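PDB 2EJT: tRNA (guanine(26)-N(2))-dimethyltransferase from Pyrococcus horikoshii, which probably dimethylates a single guanine, at position 26 of a number of tRNAs, with S-adenosyl-L-methionine as the methyl donor. Local coordinates for residues W75-S80 and V115-D120; A54-G59 and E85-N90; P319-T324 and H356-G361. One frame throughout, in Å; residues are numbered along the deposited sequence.

Contact 1: residues W75-S80 and V115-D120; sequences WLNDIS and VINHDD. With SAM (S-adenosylmethionine), chain B.
W75 to D78 and V115 to H118 pair in parallel as neighbouring strands of the Rossmann-like sheet of a class I methyltransferase. W75 and V115 point the same way: V115 lies across one face of the indole, with CG1 3.7 Å from the centroid of the six-membered ring, a CH-pi contact. Further along this face of the sheet N77 and N117 stand abreast, their amide planes nearly coplanar (24° apart), and N117 ND2 donates to N77 OD1 over 3.0 Å. The opposite end of the N77 amide, ND2, turns to backbone oxygens, A54 O and, from above the carbonyl plane, D119 O at 3.3 Å. D78 leaves the sheet on the other face, with L76. With CG anti to the backbone N (chi1 -157°), its carboxylate takes both ribose hydroxyls, as the acid ending this strand commonly does in the superfamily: SAM O3' lies 2.6 Å from D78 OD1 and SAM O2' 2.9 Å from D78 OD2. OD1 also accepts from A57 N, and the anti lone pair of OD2 receives S80 N in an Asx turn. I79 CG2 packs against the adenine, 3.6 Å from SAM C4. SAM N6 donates to D120 OD1 over 2.6 Å, almost straight at 178°.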
# COMPACT_ATOMS: atom_id res chain seq x y z
N TRP A 75 -9.14 11.05 -13.42
CA TRP A 75 -8.83 12.38 -12.92
C TRP A 75 -7.36 12.50 -12.51
O TRP A 75 -6.84 11.67 -11.78
CB TRP A 75 -9.72 12.72 -11.72
CG TRP A 75 -11.16 12.94 -12.06
CD1 TRP A 75 -12.03 12.04 -12.62
CD2 TRP A 75 -11.92 14.14 -11.83
NE1 TRP A 75 -13.28 12.60 -12.75
CE2 TRP A 75 -13.24 13.89 -12.27
CE3 TRP A 75 -11.61 15.40 -11.29
CZ2 TRP A 75 -14.25 14.85 -12.20
CZ3 TRP A 75 -12.62 16.36 -11.22
CH2 TRP A 75 -13.93 16.08 -11.67
N LEU A 76 -6.69 13.54 -12.99
CA LEU A 76 -5.30 13.78 -12.63
C LEU A 76 -5.30 15.11 -11.90
O LEU A 76 -5.93 16.06 -12.36
CB LEU A 76 -4.41 13.87 -13.87
CG LEU A 76 -4.16 12.55 -14.60
CD1 LEU A 76 -5.44 12.09 -15.29
CD2 LEU A 76 -3.05 12.74 -15.61
N ASN A 77 -4.61 15.17 -10.77
CA ASN A 77 -4.57 16.39 -9.98
C ASN A 77 -3.22 16.68 -9.31
O ASN A 77 -2.52 15.78 -8.84
CB ASN A 77 -5.65 16.33 -8.90
CG ASN A 77 -5.60 17.52 -7.96
OD1 ASN A 77 -6.08 18.61 -8.30
ND2 ASN A 77 -4.99 17.34 -6.80
N ASP A 78 -2.88 17.97 -9.26
CA ASP A 78 -1.66 18.42 -8.60
C ASP A 78 -1.78 19.89 -8.28
O ASP A 78 -2.35 20.67 -9.05
CB ASP A 78 -0.43 18.19 -9.47
CG ASP A 78 0.85 18.11 -8.65
OD1 ASP A 78 1.33 16.98 -8.42
OD2 ASP A 78 1.35 19.16 -8.21
N ILE A 79 -1.24 20.28 -7.14
CA ILE A 79 -1.31 21.67 -6.70
C ILE A 79 -0.28 22.54 -7.42
O ILE A 79 -0.43 23.76 -7.50
CB ILE A 79 -1.09 21.75 -5.17
CG1 ILE A 79 -1.63 23.07 -4.64
CG2 ILE A 79 0.39 21.58 -4.84
CD1 ILE A 79 -1.57 23.17 -3.12
N SER A 80 0.77 21.92 -7.95
CA SER A 80 1.82 22.64 -8.64
C SER A 80 1.44 23.08 -10.05
O SER A 80 0.97 22.28 -10.86
CB SER A 80 3.08 21.79 -8.72
OG SER A 80 4.03 22.39 -9.58
N VAL A 115 -9.70 14.03 -16.90
CA VAL A 115 -9.87 15.32 -16.26
C VAL A 115 -8.57 15.71 -15.56
O VAL A 115 -8.10 15.01 -14.67
CB VAL A 115 -11.02 15.28 -15.25
CG1 VAL A 115 -11.31 16.67 -14.71
CG2 VAL A 115 -12.28 14.70 -15.91
N ILE A 116 -8.00 16.82 -15.99
CA ILE A 116 -6.75 17.32 -15.43
C ILE A 116 -7.07 18.53 -14.58
O ILE A 116 -7.65 19.51 -15.06
CB ILE A 116 -5.79 17.69 -16.55
CG1 ILE A 116 -5.73 16.54 -17.56
CG2 ILE A 116 -4.40 17.96 -15.98
CD1 ILE A 116 -4.90 16.83 -18.78
N ASN A 117 -6.70 18.47 -13.30
CA ASN A 117 -7.01 19.55 -12.38
C ASN A 117 -5.78 20.15 -11.70
O ASN A 117 -4.83 19.44 -11.37
CB ASN A 117 -7.99 19.03 -11.33
CG ASN A 117 -8.70 20.14 -10.59
OD1 ASN A 117 -9.50 20.88 -11.17
ND2 ASN A 117 -8.42 20.27 -9.30
N HIS A 118 -5.81 21.46 -11.50
CA HIS A 118 -4.74 22.18 -10.82
C HIS A 118 -5.37 22.61 -9.49
O HIS A 118 -6.15 23.56 -9.46
CB HIS A 118 -4.33 23.42 -11.62
CG HIS A 118 -3.34 24.30 -10.92
ND1 HIS A 118 -3.20 25.64 -11.21
CD2 HIS A 118 -2.45 24.04 -9.93
CE1 HIS A 118 -2.27 26.17 -10.43
NE2 HIS A 118 -1.80 25.22 -9.65
N ASP A 119 -5.06 21.92 -8.41
CA ASP A 119 -5.67 22.28 -7.13
C ASP A 119 -5.15 21.44 -5.97
O ASP A 119 -4.38 20.50 -6.15
CB ASP A 119 -7.19 22.09 -7.24
CG ASP A 119 -7.96 22.85 -6.17
OD1 ASP A 119 -9.18 22.64 -6.08
OD2 ASP A 119 -7.35 23.65 -5.43
N ASP A 120 -5.58 21.82 -4.77
CA ASP A 120 -5.23 21.10 -3.56
C ASP A 120 -6.04 19.81 -3.64
O ASP A 120 -7.25 19.86 -3.91
CB ASP A 120 -5.67 21.89 -2.32
CG ASP A 120 -5.20 21.26 -1.02
OD1 ASP A 120 -4.81 20.08 -1.02
OD2 ASP A 120 -5.25 21.94 0.02
N SAM B . 1.76 10.09 -8.22
CA SAM B . 3.04 9.91 -8.61
C SAM B . 3.73 9.04 -9.50
O SAM B . 4.65 9.73 -10.14
OXT SAM B . 3.43 7.82 -9.59
CB SAM B . 3.71 11.01 -7.74
CG SAM B . 3.74 12.13 -6.73
SD SAM B . 4.86 13.21 -5.98
CE SAM B . 6.11 12.23 -5.16
C5' SAM B . 3.82 14.10 -4.96
C4' SAM B . 3.66 15.60 -5.45
O4' SAM B . 2.50 15.97 -4.70
C3' SAM B . 3.97 16.73 -6.42
O3' SAM B . 3.83 16.75 -7.88
C2' SAM B . 3.23 17.93 -5.81
O2' SAM B . 3.34 19.21 -6.12
C1' SAM B . 2.33 17.39 -4.72
N9 SAM B . 1.32 18.01 -3.66
C8 SAM B . 1.68 18.44 -2.47
N7 SAM B . 0.64 18.89 -1.82
C5 SAM B . -0.42 18.75 -2.59
C6 SAM B . -1.79 19.04 -2.43
N6 SAM B . -2.23 19.58 -1.29
N1 SAM B . -2.67 18.76 -3.46
C2 SAM B . -2.24 18.21 -4.63
N3 SAM B . -0.93 17.92 -4.80
C4 SAM B . 0.01 18.18 -3.80

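Contact 2: residues A54-G59 and E85-N90; sequences ALSATG and ELMKRN. With SAM (S-adenosylmethionine), chain B.
M87, on helix 81-94, lays its side chain along the turn S56-G59 of the loop after the first strand of the methyltransferase core, the position of the first conserved motif of this superfamily. Its CB starts beside the sheet, 3.8 Å from I116 CG2. The first torsion (chi1 -86°) swings CG to the loop backbone, where it reaches A57 O at 3.4 Å, close to G59, whose backbone angles call for glycine and whose lack of a side chain lets M87 CG lie near. SD follows and lies 3.4 Å from S56 OG. A bend at the last torsion (chi3 69°) then turns CE toward the adjoining strand: the methyl is tightly packed, meeting S56 OG at 3.2 Å and the L76-N77 peptide, 3.3 Å from L76 C. S56 OG is itself weakly hydrogen-bonded to N77 O. The thioether thus fills the angle between loop, helix and sheet.

One turn further along the helix, N90 ND2 donates to T58 O over 3.2 Å, nearly straight at 166° and with the oxygen in the plane of its amide. N90 OD1 accepts from L14 N, so both ends of the amide are engaged and its rotation is fixed. T58 and L86 lie side by side and touch through methyls, CG2 to CD2. S56 to G59 form a type II' turn, closed by G59 N to S56 O, and just before it L55 O accepts the amino group of the cofactor, 2.7 Å from SAM N. Around this contact, strand 73-78 packs against S56 and M87, strand 113-118 borders M87 and K88, and strand 11-15 covers T58, L86 and N90, while G59 leads directly into helix 60-68.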
# COMPACT_ATOMS: atom_id res chain seq x y z
N ALA A 54 -4.84 11.50 -7.14
CA ALA A 54 -4.80 12.71 -6.30
C ALA A 54 -3.58 13.63 -6.38
O ALA A 54 -3.74 14.85 -6.33
CB ALA A 54 -5.03 12.30 -4.84
N LEU A 55 -2.38 13.06 -6.47
CA LEU A 55 -1.14 13.83 -6.59
C LEU A 55 -0.35 13.18 -7.72
O LEU A 55 0.48 12.30 -7.47
CB LEU A 55 -0.36 13.77 -5.27
CG LEU A 55 -1.13 14.15 -4.01
CD1 LEU A 55 -1.66 12.89 -3.36
CD2 LEU A 55 -0.23 14.88 -3.03
N SER A 56 -0.59 13.62 -8.95
CA SER A 56 0.05 13.00 -10.11
C SER A 56 1.39 13.51 -10.65
O SER A 56 2.01 12.82 -11.47
CB SER A 56 -0.96 12.94 -11.27
OG SER A 56 -1.70 14.14 -11.37
N ALA A 57 1.83 14.68 -10.21
CA ALA A 57 3.10 15.24 -10.68
C ALA A 57 3.18 15.31 -12.21
O ALA A 57 2.66 16.24 -12.81
CB ALA A 57 4.27 14.40 -10.14
N THR A 58 3.82 14.33 -12.83
CA THR A 58 3.93 14.32 -14.29
C THR A 58 2.65 13.79 -14.93
O THR A 58 2.40 14.01 -16.12
CB THR A 58 5.10 13.42 -14.77
OG1 THR A 58 4.84 12.07 -14.40
CG2 THR A 58 6.41 13.88 -14.15
N GLY A 59 1.85 13.09 -14.13
CA GLY A 59 0.60 12.52 -14.62
C GLY A 59 0.74 11.07 -15.03
O GLY A 59 -0.23 10.44 -15.45
N GLU A 85 0.81 21.93 -15.94
CA GLU A 85 1.15 22.15 -17.34
C GLU A 85 1.77 20.91 -17.98
O GLU A 85 1.48 20.57 -19.13
CB GLU A 85 2.10 23.34 -17.46
CG GLU A 85 1.50 24.66 -16.98
CD GLU A 85 0.42 25.20 -17.90
OE1 GLU A 85 -0.29 26.14 -17.48
OE2 GLU A 85 0.28 24.70 -19.04
N LEU A 86 2.63 20.22 -17.23
CA LEU A 86 3.27 19.01 -17.75
C LEU A 86 2.22 17.91 -17.91
O LEU A 86 2.27 17.13 -18.87
CB LEU A 86 4.38 18.56 -16.80
CG LEU A 86 5.28 17.43 -17.30
CD1 LEU A 86 5.86 17.81 -18.66
CD2 LEU A 86 6.39 17.18 -16.29
N MET A 87 1.27 17.85 -16.98
CA MET A 87 0.21 16.85 -17.03
C MET A 87 -0.59 16.97 -18.33
O MET A 87 -0.85 15.98 -19.01
CB MET A 87 -0.72 17.00 -15.83
CG MET A 87 -0.26 16.25 -14.58
SD MET A 87 -0.90 16.95 -13.04
CE MET A 87 -2.61 16.57 -13.17
N LYS A 88 -0.98 18.19 -18.68
CA LYS A 88 -1.74 18.41 -19.90
C LYS A 88 -0.93 17.99 -21.12
O LYS A 88 -1.46 17.39 -22.06
CB LYS A 88 -2.14 19.89 -20.04
CG LYS A 88 -3.12 20.38 -18.98
CD LYS A 88 -3.56 21.81 -19.25
CE LYS A 88 -2.40 22.78 -19.21
NZ LYS A 88 -2.83 24.16 -19.57
N ARG A 89 0.36 18.31 -21.10
CA ARG A 89 1.23 17.98 -22.21
C ARG A 89 1.40 16.47 -22.39
O ARG A 89 1.27 15.96 -23.50
CB ARG A 89 2.60 18.64 -22.01
CG ARG A 89 3.50 18.54 -23.22
CD ARG A 89 4.68 19.49 -23.10
NE ARG A 89 5.44 19.55 -24.34
CZ ARG A 89 6.53 20.30 -24.52
NH1 ARG A 89 7.16 20.29 -25.69
NH2 ARG A 89 6.97 21.06 -23.53
N ASN A 90 1.69 15.76 -21.30
CA ASN A 90 1.87 14.32 -21.40
C ASN A 90 0.59 13.58 -21.73
O ASN A 90 0.62 12.53 -22.39
CB ASN A 90 2.48 13.76 -20.11
CG ASN A 90 3.91 14.21 -19.90
OD1 ASN A 90 4.63 14.49 -20.86
ND2 ASN A 90 4.34 14.26 -18.64
N SAM B . 1.76 10.09 -8.22
CA SAM B . 3.04 9.91 -8.61
C SAM B . 3.73 9.04 -9.50
O SAM B . 4.65 9.73 -10.14
OXT SAM B . 3.43 7.82 -9.59
CB SAM B . 3.71 11.01 -7.74
CG SAM B . 3.74 12.13 -6.73
SD SAM B . 4.86 13.21 -5.98
CE SAM B . 6.11 12.23 -5.16
C5' SAM B . 3.82 14.10 -4.96
C4' SAM B . 3.66 15.60 -5.45
O4' SAM B . 2.50 15.97 -4.70
C3' SAM B . 3.97 16.73 -6.42
O3' SAM B . 3.83 16.75 -7.88
C2' SAM B . 3.23 17.93 -5.81
O2' SAM B . 3.34 19.21 -6.12
C1' SAM B . 2.33 17.39 -4.72
N9 SAM B . 1.32 18.01 -3.66
C8 SAM B . 1.68 18.44 -2.47
N7 SAM B . 0.64 18.89 -1.82
C5 SAM B . -0.42 18.75 -2.59
C6 SAM B . -1.79 19.04 -2.43
N6 SAM B . -2.23 19.58 -1.29
N1 SAM B . -2.67 18.76 -3.46
C2 SAM B . -2.24 18.21 -4.63
N3 SAM B . -0.93 17.92 -4.80
C4 SAM B . 0.01 18.18 -3.80

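Contact 3: residues P319-T324 and H356-G361; sequences PLFYDT and HFSPTG
D323 and G361 form an antiparallel, non-hydrogen-bonded pair between the short strand 322-323 and strand 361-364, in a small three-stranded sheet; the order of helices and strands here is consistent with a winged-helix domain, and the bend 356-360 then corresponds to the hairpin loop of the wing. On the inner side of this bend F321 supplies the apolar contact. Its CG stands between the backbone N and the carbonyl carbon (chi1 58°), which turns the ring toward the bend. CD1 lies 3.7 Å from G361 CA, CE1 touches S358 CB at 3.9 Å, and across the ring CE2 meets F357 CB at 3.7 Å. All three approaches are oblique, and the bare CA of G361 allows the ring to settle closely on the strand.

The polar half centres on the carboxylate of D323. CG points directly away from the backbone N (chi1 -174°), which carries the carboxylate to the bend, and S358 OG donates to D323 OD2 over 2.9 Å, nearly along the C-O direction. T360 OG1 sits between the two oxygens, 3.0 Å from D323 OD2, in a weak bond whose proton could serve either. OD1 is also the N-cap acceptor for A326 N at the start of helix 324-331. Just past D323, T324 N donates to T360 O over 2.9 Å at 156°, while T324 OG1 makes a long, weak approach to the same oxygen. One carboxylate therefore ties two hydroxyls of the bend to a helix start, and the helix N-terminus together with these donors would be expected to favour its ionised form.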
# COMPACT_ATOMS: atom_id res chain seq x y z
N PRO A 319 -0.50 -12.72 11.33
CA PRO A 319 0.20 -11.61 11.98
C PRO A 319 1.65 -11.88 12.39
O PRO A 319 1.93 -12.82 13.13
CB PRO A 319 -0.68 -11.28 13.18
CG PRO A 319 -2.06 -11.71 12.74
CD PRO A 319 -1.76 -13.03 12.05
N LEU A 320 2.55 -11.05 11.88
CA LEU A 320 3.96 -11.12 12.20
C LEU A 320 4.70 -12.37 11.73
O LEU A 320 4.15 -13.21 11.02
CB LEU A 320 4.15 -10.91 13.70
CG LEU A 320 3.40 -9.67 14.22
CD1 LEU A 320 3.73 -9.40 15.68
CD2 LEU A 320 3.76 -8.47 13.36
N PHE A 321 5.96 -12.48 12.15
CA PHE A 321 6.81 -13.59 11.75
C PHE A 321 8.02 -13.68 12.66
O PHE A 321 8.21 -12.86 13.55
CB PHE A 321 7.25 -13.39 10.30
CG PHE A 321 8.00 -12.10 10.06
CD1 PHE A 321 9.39 -12.04 10.22
CD2 PHE A 321 7.32 -10.94 9.69
CE1 PHE A 321 10.08 -10.85 10.00
CE2 PHE A 321 8.00 -9.75 9.46
CZ PHE A 321 9.39 -9.70 9.62
N TYR A 322 8.84 -14.70 12.43
CA TYR A 322 10.05 -14.89 13.21
C TYR A 322 11.23 -14.68 12.28
O TYR A 322 11.34 -15.33 11.24
CB TYR A 322 10.08 -16.31 13.81
CG TYR A 322 8.93 -16.58 14.76
CD1 TYR A 322 8.77 -15.83 15.92
CD2 TYR A 322 7.98 -17.56 14.47
CE1 TYR A 322 7.68 -16.04 16.77
CE2 TYR A 322 6.89 -17.77 15.30
CZ TYR A 322 6.74 -17.01 16.45
OH TYR A 322 5.65 -17.22 17.26
N ASP A 323 12.08 -13.74 12.64
CA ASP A 323 13.26 -13.43 11.85
C ASP A 323 14.40 -14.29 12.37
O ASP A 323 14.86 -14.12 13.51
CB ASP A 323 13.59 -11.95 11.95
CG ASP A 323 14.71 -11.54 11.02
OD1 ASP A 323 15.86 -11.94 11.29
OD2 ASP A 323 14.43 -10.84 10.03
N THR A 324 14.85 -15.23 11.54
CA THR A 324 15.92 -16.15 11.90
C THR A 324 17.21 -15.47 12.36
O THR A 324 17.84 -15.90 13.33
CB THR A 324 16.26 -17.07 10.71
OG1 THR A 324 15.09 -17.81 10.34
CG2 THR A 324 17.35 -18.04 11.09
N HIS A 356 7.85 -11.40 2.29
CA HIS A 356 8.41 -10.24 1.59
C HIS A 356 8.85 -9.13 2.54
O HIS A 356 9.57 -8.22 2.15
CB HIS A 356 7.38 -9.68 0.60
CG HIS A 356 6.28 -8.90 1.25
ND1 HIS A 356 6.27 -7.52 1.30
CD2 HIS A 356 5.15 -9.31 1.88
CE1 HIS A 356 5.18 -7.11 1.93
NE2 HIS A 356 4.49 -8.17 2.30
N PHE A 357 8.41 -9.20 3.80
CA PHE A 357 8.76 -8.18 4.79
C PHE A 357 10.23 -8.23 5.23
O PHE A 357 10.78 -7.25 5.72
CB PHE A 357 7.88 -8.32 6.04
CG PHE A 357 6.43 -7.93 5.83
CD1 PHE A 357 6.10 -6.63 5.44
CD2 PHE A 357 5.41 -8.84 6.06
CE1 PHE A 357 4.76 -6.25 5.28
CE2 PHE A 357 4.07 -8.47 5.91
CZ PHE A 357 3.74 -7.17 5.52
N SER A 358 10.86 -9.39 5.04
CA SER A 358 12.25 -9.59 5.42
C SER A 358 12.84 -10.79 4.71
O SER A 358 12.15 -11.78 4.46
CB SER A 358 12.34 -9.79 6.94
OG SER A 358 13.62 -10.24 7.32
N PRO A 359 14.14 -10.73 4.38
CA PRO A 359 14.83 -11.83 3.69
C PRO A 359 15.07 -13.05 4.57
O PRO A 359 15.16 -14.18 4.08
CB PRO A 359 16.13 -11.17 3.23
CG PRO A 359 16.40 -10.21 4.34
CD PRO A 359 15.05 -9.59 4.59
N THR A 360 15.15 -12.84 5.88
CA THR A 360 15.38 -13.92 6.83
C THR A 360 14.15 -14.21 7.68
O THR A 360 14.23 -14.93 8.69
CB THR A 360 16.55 -13.60 7.77
OG1 THR A 360 16.37 -12.28 8.31
CG2 THR A 360 17.88 -13.67 7.01
N GLY A 361 13.01 -13.66 7.29
CA GLY A 361 11.79 -13.89 8.05
C GLY A 361 11.02 -15.13 7.65
O GLY A 361 11.01 -15.54 6.49

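Overall arrangement
Contacts 1 and 2 belong to the same methyltransferase core. Their centres are 8 Å apart and the two touch through N77 and the loop backbone; both contacts reach the cofactor, and strand 73-78 runs on into helix 81-94. Along the chain their segments alternate, 54-59, 75-80, 85-90 and 115-120, so the two interlock around one S-adenosylmethionine site at its ribose, adenine and amino group. Contact 3 comes later in the sequence, after both have closed, in a separate three-stranded sheet on the opposite side of the chain's centre. Its centre lies 39 Å from contact 1 and 38 Å from contact 2, well removed from the cofactor.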